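Local coordinates for protein putative transcriptional regulator (Clostridium difficile, PDB 3QI7) that is of uncharacterised function but has a periplasmic-binding-protein-like fold and probably binds a small molecule, perhaps a sugar, at residues Tyr249-Gln254 with Asn297-Tyr302; Ala156-His161 with Lys225-Phe230; Ser74-Ile79 with Leu101-Lys106; Asn67-Ile72 with Thr95-Leu100. One frame throughout, in Å; residues are numbered along the deposited sequence.

Contact 1: Tyr249-Gln254 with Asn297-Tyr302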
# COMPACT_ATOMS: atom_id res chain seq x y z
N TYR A 249 6.15 -14.58 19.89
CA TYR A 249 7.00 -14.75 18.74
C TYR A 249 7.10 -13.44 17.98
O TYR A 249 6.71 -12.39 18.51
CB TYR A 249 6.52 -15.94 17.86
CG TYR A 249 5.07 -15.97 17.44
CD1 TYR A 249 4.59 -15.15 16.43
CD2 TYR A 249 4.18 -16.87 18.02
CE1 TYR A 249 3.25 -15.22 16.00
CE2 TYR A 249 2.84 -16.93 17.62
CZ TYR A 249 2.38 -16.12 16.63
OH TYR A 249 1.06 -16.22 16.25
N ILE A 250 7.67 -13.47 16.78
CA ILE A 250 7.84 -12.27 15.97
C ILE A 250 6.83 -12.21 14.82
O ILE A 250 6.55 -13.22 14.17
CB ILE A 250 9.28 -12.20 15.37
CG1 ILE A 250 10.34 -12.17 16.47
CG2 ILE A 250 9.44 -11.00 14.49
CD1 ILE A 250 11.68 -12.83 16.02
N VAL A 251 6.27 -11.03 14.60
CA VAL A 251 5.47 -10.74 13.41
C VAL A 251 6.02 -9.47 12.76
O VAL A 251 5.58 -8.34 13.03
CB VAL A 251 3.96 -10.63 13.72
CG1 VAL A 251 3.16 -10.52 12.42
CG2 VAL A 251 3.52 -11.83 14.59
N ALA A 252 6.99 -9.68 11.87
CA ALA A 252 7.71 -8.54 11.28
C ALA A 252 6.75 -7.65 10.48
O ALA A 252 6.86 -6.42 10.52
CB ALA A 252 8.84 -9.05 10.40
N GLU A 253 5.81 -8.29 9.77
CA GLU A 253 4.79 -7.60 8.97
C GLU A 253 3.45 -8.35 8.82
O GLU A 253 3.41 -9.57 8.66
CB GLU A 253 5.33 -7.31 7.53
CG GLU A 253 6.59 -6.49 7.48
CD GLU A 253 7.04 -6.17 6.06
OE1 GLU A 253 6.61 -6.88 5.15
OE2 GLU A 253 7.85 -5.23 5.86
N GLN A 254 2.35 -7.61 8.79
CA GLN A 254 1.07 -8.12 8.29
C GLN A 254 1.21 -8.44 6.79
O GLN A 254 2.12 -7.94 6.12
CB GLN A 254 -0.01 -7.07 8.43
CG GLN A 254 -0.33 -6.62 9.89
CD GLN A 254 -0.72 -5.17 9.98
OE1 GLN A 254 0.14 -4.28 9.93
NE2 GLN A 254 -2.03 -4.91 10.07
N ASN A 297 9.79 -4.64 20.40
CA ASN A 297 10.69 -5.13 19.38
C ASN A 297 10.30 -6.50 18.78
O ASN A 297 11.15 -7.14 18.19
CB ASN A 297 12.13 -5.09 19.89
CG ASN A 297 12.55 -3.67 20.35
OD1 ASN A 297 12.71 -3.42 21.54
ND2 ASN A 297 12.73 -2.76 19.40
N ARG A 298 9.02 -6.90 18.90
CA ARG A 298 8.51 -8.15 18.30
C ARG A 298 7.58 -7.98 17.10
O ARG A 298 7.33 -8.94 16.37
CB ARG A 298 7.78 -8.96 19.38
CG ARG A 298 8.60 -9.22 20.64
CD ARG A 298 9.90 -9.95 20.34
NE ARG A 298 9.71 -11.40 20.21
CZ ARG A 298 10.70 -12.27 20.04
NH1 ARG A 298 11.96 -11.85 19.92
NH2 ARG A 298 10.43 -13.57 19.97
N LEU A 299 7.14 -6.75 16.84
CA LEU A 299 6.03 -6.47 15.90
C LEU A 299 6.43 -5.28 15.06
O LEU A 299 6.92 -4.26 15.60
CB LEU A 299 4.74 -6.12 16.67
CG LEU A 299 4.22 -7.11 17.70
CD1 LEU A 299 3.09 -6.51 18.54
CD2 LEU A 299 3.77 -8.44 17.02
N GLY A 300 6.29 -5.43 13.75
CA GLY A 300 6.66 -4.36 12.83
C GLY A 300 5.63 -3.99 11.77
O GLY A 300 4.53 -4.56 11.69
N GLY A 301 6.03 -3.04 10.93
CA GLY A 301 5.16 -2.53 9.89
C GLY A 301 5.85 -1.42 9.10
O GLY A 301 7.08 -1.40 8.97
N TYR A 302 5.03 -0.50 8.59
CA TYR A 302 5.46 0.75 7.98
C TYR A 302 4.88 1.93 8.78
O TYR A 302 3.95 1.75 9.57
CB TYR A 302 4.96 0.87 6.55
CG TYR A 302 5.34 -0.21 5.56
CD1 TYR A 302 6.57 -0.89 5.65
CD2 TYR A 302 4.51 -0.50 4.48
CE1 TYR A 302 6.93 -1.84 4.71
CE2 TYR A 302 4.84 -1.45 3.53
CZ TYR A 302 6.06 -2.13 3.64
OH TYR A 302 6.40 -3.08 2.69
O HOH W 1 3.23 -6.83 12.51
O HOH W 2 8.57 -3.49 7.63
O HOH W 3 8.43 -4.72 3.27
O HOH W 4 2.81 -4.90 9.46

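Contact 2: Ala156-His161 with Lys225-Phe230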
# COMPACT_ATOMS: atom_id res chain seq x y z
N ALA A 156 14.80 -13.55 14.06
CA ALA A 156 14.09 -14.80 13.66
C ALA A 156 15.03 -15.99 13.41
O ALA A 156 16.03 -15.88 12.68
CB ALA A 156 13.25 -14.56 12.44
N LYS A 157 14.69 -17.13 14.00
CA LYS A 157 15.45 -18.36 13.78
C LYS A 157 14.75 -19.29 12.80
O LYS A 157 15.31 -20.32 12.40
CB LYS A 157 15.74 -19.05 15.11
CG LYS A 157 16.69 -18.26 16.01
CD LYS A 157 17.94 -17.82 15.25
CE LYS A 157 19.11 -17.55 16.21
NZ LYS A 157 20.13 -16.64 15.60
N ALA A 158 13.51 -18.94 12.42
CA ALA A 158 12.79 -19.59 11.30
C ALA A 158 11.77 -18.56 10.79
O ALA A 158 11.43 -17.62 11.50
CB ALA A 158 12.08 -20.91 11.77
N PHE A 159 11.32 -18.74 9.55
CA PHE A 159 10.25 -17.95 8.96
C PHE A 159 9.14 -18.92 8.54
O PHE A 159 9.37 -19.79 7.69
CB PHE A 159 10.77 -17.21 7.73
CG PHE A 159 9.80 -16.23 7.12
CD1 PHE A 159 8.65 -16.65 6.41
CD2 PHE A 159 10.09 -14.85 7.15
CE1 PHE A 159 7.83 -15.72 5.83
CE2 PHE A 159 9.22 -13.93 6.58
CZ PHE A 159 8.12 -14.37 5.91
N ILE A 160 7.96 -18.78 9.15
CA ILE A 160 6.80 -19.64 8.81
C ILE A 160 5.88 -18.84 7.86
O ILE A 160 5.47 -17.74 8.19
CB ILE A 160 6.02 -20.12 10.08
CG1 ILE A 160 6.97 -20.46 11.23
CG2 ILE A 160 5.14 -21.36 9.75
CD1 ILE A 160 8.06 -21.56 10.98
N HIS A 161 5.61 -19.38 6.65
CA HIS A 161 4.72 -18.77 5.65
C HIS A 161 3.44 -19.57 5.50
O HIS A 161 3.50 -20.79 5.24
CB HIS A 161 5.45 -18.76 4.30
CG HIS A 161 4.71 -18.05 3.21
ND1 HIS A 161 3.67 -18.64 2.50
CD2 HIS A 161 4.89 -16.83 2.66
CE1 HIS A 161 3.24 -17.79 1.58
NE2 HIS A 161 3.96 -16.68 1.66
N LYS A 225 10.43 -19.55 20.63
CA LYS A 225 9.60 -18.41 20.32
C LYS A 225 10.21 -17.43 19.32
O LYS A 225 9.49 -16.58 18.78
CB LYS A 225 9.21 -17.68 21.61
CG LYS A 225 10.38 -16.99 22.27
CD LYS A 225 10.00 -16.36 23.61
CE LYS A 225 11.20 -15.59 24.19
NZ LYS A 225 11.97 -14.81 23.16
N ASP A 226 11.53 -17.52 19.06
CA ASP A 226 12.16 -16.56 18.14
C ASP A 226 12.05 -17.01 16.70
O ASP A 226 13.05 -17.35 16.04
CB ASP A 226 13.61 -16.26 18.50
CG ASP A 226 13.76 -15.59 19.87
OD1 ASP A 226 12.83 -14.93 20.34
OD2 ASP A 226 14.84 -15.74 20.46
N ILE A 227 10.82 -16.99 16.22
CA ILE A 227 10.51 -17.24 14.81
C ILE A 227 9.62 -16.13 14.33
O ILE A 227 8.90 -15.52 15.13
CB ILE A 227 9.80 -18.62 14.62
CG1 ILE A 227 8.42 -18.66 15.31
CG2 ILE A 227 10.73 -19.73 15.16
CD1 ILE A 227 7.70 -20.05 15.33
N ASN A 228 9.67 -15.85 13.03
CA ASN A 228 8.72 -14.93 12.40
C ASN A 228 7.56 -15.69 11.77
O ASN A 228 7.77 -16.66 11.03
CB ASN A 228 9.37 -14.08 11.31
CG ASN A 228 8.44 -12.99 10.79
OD1 ASN A 228 8.12 -12.08 11.52
ND2 ASN A 228 7.95 -13.13 9.55
N VAL A 229 6.34 -15.22 12.03
CA VAL A 229 5.17 -15.86 11.44
C VAL A 229 4.50 -14.87 10.49
O VAL A 229 4.28 -13.69 10.81
CB VAL A 229 4.19 -16.37 12.53
CG1 VAL A 229 2.87 -16.94 11.89
CG2 VAL A 229 4.85 -17.40 13.44
N PHE A 230 4.15 -15.34 9.30
CA PHE A 230 3.58 -14.48 8.28
C PHE A 230 2.43 -15.14 7.58
O PHE A 230 2.55 -16.30 7.18
CB PHE A 230 4.65 -14.19 7.24
CG PHE A 230 4.18 -13.34 6.09
CD1 PHE A 230 3.95 -11.98 6.27
CD2 PHE A 230 4.01 -13.88 4.83
CE1 PHE A 230 3.57 -11.16 5.21
CE2 PHE A 230 3.58 -13.07 3.78
CZ PHE A 230 3.36 -11.71 3.97

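Contact 3: Ser74-Ile79 with Leu101-Lys106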
# COMPACT_ATOMS: atom_id res chain seq x y z
N SER A 74 -18.89 2.43 -18.05
CA SER A 74 -19.31 3.55 -17.23
C SER A 74 -18.10 4.09 -16.45
O SER A 74 -17.94 5.31 -16.31
CB SER A 74 -20.44 3.11 -16.30
OG SER A 74 -20.71 4.10 -15.32
N ALA A 75 -17.23 3.19 -15.98
CA ALA A 75 -16.04 3.60 -15.21
C ALA A 75 -15.08 4.37 -16.11
O ALA A 75 -14.58 5.42 -15.73
CB ALA A 75 -15.35 2.40 -14.59
N ILE A 76 -14.87 3.85 -17.31
CA ILE A 76 -14.00 4.50 -18.29
C ILE A 76 -14.52 5.88 -18.69
O ILE A 76 -13.77 6.87 -18.68
CB ILE A 76 -13.79 3.60 -19.54
CG1 ILE A 76 -12.78 2.48 -19.20
CG2 ILE A 76 -13.29 4.42 -20.72
CD1 ILE A 76 -12.70 1.37 -20.23
N ASN A 77 -15.81 5.94 -19.03
CA ASN A 77 -16.44 7.20 -19.42
C ASN A 77 -16.30 8.26 -18.31
O ASN A 77 -15.98 9.42 -18.61
CB ASN A 77 -17.90 7.00 -19.82
CG ASN A 77 -18.05 6.16 -21.08
OD1 ASN A 77 -19.14 5.69 -21.41
ND2 ASN A 77 -16.94 5.94 -21.79
N LYS A 78 -16.51 7.86 -17.06
CA LYS A 78 -16.40 8.73 -15.88
C LYS A 78 -15.04 9.43 -15.84
O LYS A 78 -14.94 10.61 -15.52
CB LYS A 78 -16.62 7.89 -14.60
CG LYS A 78 -16.99 8.68 -13.34
CD LYS A 78 -17.89 7.90 -12.36
CE LYS A 78 -18.51 8.91 -11.36
NZ LYS A 78 -19.13 8.36 -10.08
N ILE A 79 -13.99 8.71 -16.20
CA ILE A 79 -12.65 9.31 -16.21
C ILE A 79 -12.46 10.22 -17.43
O ILE A 79 -11.88 11.30 -17.32
CB ILE A 79 -11.53 8.22 -16.14
CG1 ILE A 79 -11.64 7.40 -14.84
CG2 ILE A 79 -10.11 8.85 -16.27
CD1 ILE A 79 -10.70 6.17 -14.82
N LEU A 101 -6.88 1.55 -17.96
CA LEU A 101 -5.84 2.12 -18.82
C LEU A 101 -6.38 2.79 -20.10
O LEU A 101 -5.93 3.89 -20.44
CB LEU A 101 -4.77 1.07 -19.15
CG LEU A 101 -3.51 1.55 -19.89
CD1 LEU A 101 -2.85 2.74 -19.20
CD2 LEU A 101 -2.53 0.39 -20.03
N PRO A 102 -7.37 2.16 -20.80
CA PRO A 102 -7.87 2.85 -22.01
C PRO A 102 -8.39 4.24 -21.73
O PRO A 102 -8.26 5.13 -22.58
CB PRO A 102 -9.00 1.93 -22.52
CG PRO A 102 -8.63 0.56 -21.99
CD PRO A 102 -8.04 0.86 -20.61
N ALA A 103 -8.94 4.45 -20.53
CA ALA A 103 -9.44 5.76 -20.15
C ALA A 103 -8.33 6.81 -20.18
O ALA A 103 -8.53 7.93 -20.67
CB ALA A 103 -10.09 5.71 -18.75
N LEU A 104 -7.16 6.46 -19.64
CA LEU A 104 -6.07 7.40 -19.57
C LEU A 104 -5.42 7.63 -20.94
O LEU A 104 -4.90 8.71 -21.21
CB LEU A 104 -5.04 6.96 -18.53
CG LEU A 104 -5.57 6.96 -17.08
CD1 LEU A 104 -4.52 6.47 -16.12
CD2 LEU A 104 -6.06 8.32 -16.63
N GLN A 105 -5.44 6.62 -21.80
CA GLN A 105 -4.97 6.83 -23.18
C GLN A 105 -5.86 7.84 -23.89
O GLN A 105 -5.36 8.71 -24.62
CB GLN A 105 -4.94 5.52 -23.97
CG GLN A 105 -3.83 4.56 -23.58
CD GLN A 105 -4.07 3.17 -24.14
OE1 GLN A 105 -4.90 2.43 -23.63
NE2 GLN A 105 -3.35 2.82 -25.21
N LYS A 106 -7.17 7.72 -23.71
CA LYS A 106 -8.11 8.61 -24.39
C LYS A 106 -7.96 10.05 -23.87
O LYS A 106 -8.00 11.00 -24.66
CB LYS A 106 -9.56 8.11 -24.29

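Contact 4: Asn67-Ile72 with Thr95-Leu100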
# COMPACT_ATOMS: atom_id res chain seq x y z
N ASN A 67 -17.99 -2.36 -8.14
CA ASN A 67 -17.75 -3.55 -8.95
C ASN A 67 -17.41 -3.12 -10.37
O ASN A 67 -17.99 -3.61 -11.32
CB ASN A 67 -18.99 -4.45 -8.97
CG ASN A 67 -19.41 -4.91 -7.59
OD1 ASN A 67 -18.65 -5.57 -6.89
ND2 ASN A 67 -20.62 -4.55 -7.19
N PHE A 68 -16.49 -2.16 -10.47
CA PHE A 68 -16.29 -1.41 -11.73
C PHE A 68 -15.84 -2.26 -12.92
O PHE A 68 -16.15 -1.91 -14.05
CB PHE A 68 -15.37 -0.19 -11.53
CG PHE A 68 -13.87 -0.48 -11.60
CD1 PHE A 68 -13.22 -0.63 -12.83
CD2 PHE A 68 -13.11 -0.58 -10.44
CE1 PHE A 68 -11.85 -0.88 -12.90
CE2 PHE A 68 -11.74 -0.83 -10.48
CZ PHE A 68 -11.10 -0.98 -11.73
N THR A 69 -15.11 -3.34 -12.67
CA THR A 69 -14.70 -4.28 -13.75
C THR A 69 -15.94 -4.92 -14.42
O THR A 69 -15.91 -5.24 -15.62
CB THR A 69 -13.66 -5.33 -13.25
OG1 THR A 69 -14.22 -6.19 -12.27
CG2 THR A 69 -12.46 -4.64 -12.61
N SER A 70 -17.04 -5.06 -13.67
CA SER A 70 -18.32 -5.49 -14.24
C SER A 70 -19.14 -4.35 -14.83
O SER A 70 -20.21 -4.58 -15.36
CB SER A 70 -19.15 -6.22 -13.19
OG SER A 70 -18.52 -7.45 -12.88
N ASN A 71 -18.64 -3.13 -14.74
CA ASN A 71 -19.29 -1.95 -15.28
C ASN A 71 -18.26 -1.07 -15.94
O ASN A 71 -18.23 0.15 -15.74
CB ASN A 71 -19.98 -1.18 -14.15
CG ASN A 71 -21.01 -2.02 -13.43
OD1 ASN A 71 -22.11 -2.23 -13.94
ND2 ASN A 71 -20.65 -2.55 -12.25
N ILE A 72 -17.40 -1.71 -16.72
CA ILE A 72 -16.16 -1.10 -17.19
C ILE A 72 -16.34 0.15 -18.07
O ILE A 72 -15.54 1.08 -18.01
CB ILE A 72 -15.24 -2.15 -17.87
CG1 ILE A 72 -13.77 -1.69 -17.82
CG2 ILE A 72 -15.73 -2.50 -19.28
CD1 ILE A 72 -13.17 -1.70 -16.42
N THR A 95 -6.26 2.17 -7.74
CA THR A 95 -6.98 0.89 -7.58
C THR A 95 -6.03 -0.28 -7.83
O THR A 95 -5.21 -0.23 -8.75
CB THR A 95 -8.23 0.76 -8.56
OG1 THR A 95 -8.86 -0.53 -8.43
CG2 THR A 95 -7.81 0.94 -10.03
N ASP A 96 -6.15 -1.35 -7.06
CA ASP A 96 -5.39 -2.59 -7.31
C ASP A 96 -5.92 -3.37 -8.53
O ASP A 96 -5.29 -4.34 -8.95
CB ASP A 96 -5.46 -3.52 -6.09
CG ASP A 96 -4.74 -2.98 -4.87
OD1 ASP A 96 -3.63 -2.37 -5.00
OD2 ASP A 96 -5.27 -3.22 -3.75
N GLN A 97 -7.04 -2.95 -9.10
CA GLN A 97 -7.67 -3.66 -10.19
C GLN A 97 -7.23 -3.09 -11.56
O GLN A 97 -6.81 -1.93 -11.66
CB GLN A 97 -9.18 -3.61 -10.04
CG GLN A 97 -9.68 -4.18 -8.70
CD GLN A 97 -11.17 -4.28 -8.63
OE1 GLN A 97 -11.80 -5.07 -9.35
NE2 GLN A 97 -11.77 -3.47 -7.76
N ALA A 98 -7.37 -3.92 -12.58
CA ALA A 98 -7.03 -3.57 -13.96
C ALA A 98 -8.28 -3.18 -14.72
O ALA A 98 -9.38 -3.55 -14.33
CB ALA A 98 -6.34 -4.78 -14.68
N GLY A 99 -8.09 -2.44 -15.82
CA GLY A 99 -9.17 -2.13 -16.72
C GLY A 99 -9.27 -0.68 -17.14
O GLY A 99 -9.92 -0.39 -18.15
N LEU A 100 -8.66 0.24 -16.38
CA LEU A 100 -8.91 1.66 -16.60
C LEU A 100 -7.89 2.30 -17.56
O LEU A 100 -8.06 3.46 -17.97
CB LEU A 100 -8.95 2.41 -15.26
CG LEU A 100 -10.02 1.91 -14.28
CD1 LEU A 100 -9.80 2.52 -12.88
CD2 LEU A 100 -11.46 2.18 -14.80
O HOH W 5 -14.43 -4.73 -10.05

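Contact 1: Tyr249-Gln254 with Asn297-Tyr302
Val251 joins the 297-302 segment through both its backbone polar atoms. Its N donates to Arg298 O at 2.9 Å, and its O accepts from Gly300 N at 3.1 Å. The two bonds flank Leu299 and make a single bridge between segments whose end-to-end directions differ by 5°. Packing is tight here: Ile250 CG1 stands 3.6 Å above the guanidinium plane of Arg298, over its centre. The arginine folds back at chi2 and chi3 (-58° and -82°) to present that face, while its NH2 is held by Asp226 and Lys248 O. From Val251 O onward waters bridge the segments, and past Gly300 no direct hydrogen bond joins them. One water donates to Val251 O and Gly300 O; another links Gly300 O to Gln254. Glu253 OE2 is 4.1 Å from Tyr302 OH and reaches it through a water, and a further water donates to both Glu253 OE2 and Gly301 O. Ile250 makes backbone bonds to Ile227 and Val229, and Gly301 to Leu369 of strand 361-370, so the bridge ties the edge of one sheet to the C-terminal strand of the other. With Arg143 paired to OE1 and two waters donating to OE2, the Glu253 carboxylate is probably ionised.

Contact 2: Ala156-His161 with Lys225-Phe230
Four backbone hydrogen bonds join Ala156-His161 to Lys225-Phe230. Lys157 N donates to Asp226 O. Asn228 then uses both its backbone groups, N to Ala158 O at 2.9 Å and O from Ile160 N at 2.8 Å. Phe230 N closes the series on Ile160 O at 3.0 Å. This is parallel pairing: the short strands 159-161 and 228-230 run 14° apart, with axes 4.8 Å from each other. Ala158 N, by contrast, is buried with no partner in the model. The side chain of Asn228 lies alongside the Phe159 ring, with ND2 3.3 Å from CE2 and the amide plane turned 48° from the ring; OD1 instead accepts from Ala252 N. Phe159 CZ meets Phe230 CB at 3.7 Å, since both side chains set CG opposite the backbone N and rise the same way. Asp226 OD1 is shared by Lys225 NZ, at 3.0 Å in a salt bridge within the segment, and by Arg298, which forms a second salt bridge to it. In the parallel sheet, strand 159-164 is central, between 191-196 and 228-231. Phe159, Asn228 and Phe230 face helix 140-153, with helix 171-186 also against Phe159 and Phe230, whereas Ile160 and Ile227 pack on helix 203-223.

Contact 3: Ser74-Ile79 with Leu101-Lys106
Ile76 and Ala103 mark where helices 74-79 and 101-106 draw nearest, with their CA atoms 5.1 Å apart. The segment axes approach to 8.6 Å and run roughly parallel, with a signed crossing angle of -29°. Each helix keeps its own regular bonding, such as Lys78 N to Ser74 O and Lys106 N to Pro102 O, and no hydrogen bond crosses between them, so the join is apolar. The small methyl of Ala103 points at the other helix, consistent with the short CA separation. The two helices flank strand 88-94 in sequence: helix 72-80 leads into it and helix 101-110 leads out to strand 115-118. They are thus consecutive helices of the alternating beta-alpha units in a periplasmic-binding-protein-like domain, lying side by side on one face of the parallel part of its sheet. Around Ala103 CB, Ile76 supplies CG2 at 4.0 Å and its carbonyl oxygen, while Ile79 supplies CB at 3.9 Å. Ile79 CG1 lies beside the backbone N (chi1 -61°), which, with the chain extended at chi2, puts CD1 4.0 Å from Ala103 CB. On the sheet side, Ile79 CG2 touches Leu104 CD2 at 4.1 Å, and Leu104 in turn rests on Ile91 and Val93 of strand 88-94. Towards the solvent-exposed Pro102, Ile76 CD1 reaches Pro102 CB at 4.4 Å, a looser contact than those made by the alanine.

Contact 4: Asn67-Ile72 with Thr95-Leu100
Thr95 OG1 sits at the edge of the Phe68 ring, near its plane and 3.5 Å from CE2, and is gripped by two polar partners of its own. It accepts from Gln97 N at 3.1 Å, closing an ST turn, and is hydrogen-bonded to Gln20 OE1, which also receives Gln97 NE2. Phe68 lies between the two loops. With CG between the backbone N and carbonyl carbon (chi1 84°), its ring is sent across to Leu100, whose CG lies 3.6 Å from CE1. Gln97 runs antiparallel alongside the Phe68 side chain, its amide turned 46° from the ring and CB 3.7 Å from CZ. Thr69 CG2 lies over one ring face, displaced from the centre, and also 3.4 Å from Gln97 OE1. That oxygen takes a 2.7 Å bond from a water, which in turn accepts from Thr69 N. Ile72 CD1 packs on Gly99 O at 3.9 Å. Both loops follow parallel strands, 57-63 and 88-94, at their C-terminal ends, the side where proteins of this fold commonly bind ligands. No direct hydrogen bond crosses the contact, and the Phe68 ring makes most of the direct touching. With Thr95 OG1 and the Gln97 amide satisfied by Gln97 N, Gln20 and water, the chemistry implies a largely apolar joint with polar groups around it.

Contacts 1 and 2 lie next to each other, centres 10 Å apart, and touch through a salt bridge and a probable hydrogen bond, with Tyr249 CB also packed 3.2 Å from Lys225 O. Contacts 3 and 4 form a second pair, also 10 Å between centres, whose segments alternate along the chain. Their touch is by packing, mostly apolar, as between Ala75 CB and Leu100 CD2 at 3.9 Å. The pairs are far apart, contact 2 being 44 Å from contact 3 between centres. Contact 4 comes nearest to the first pair, about 12 Å from contact 1 between nearest atoms, consistent with two lobes facing across a cleft.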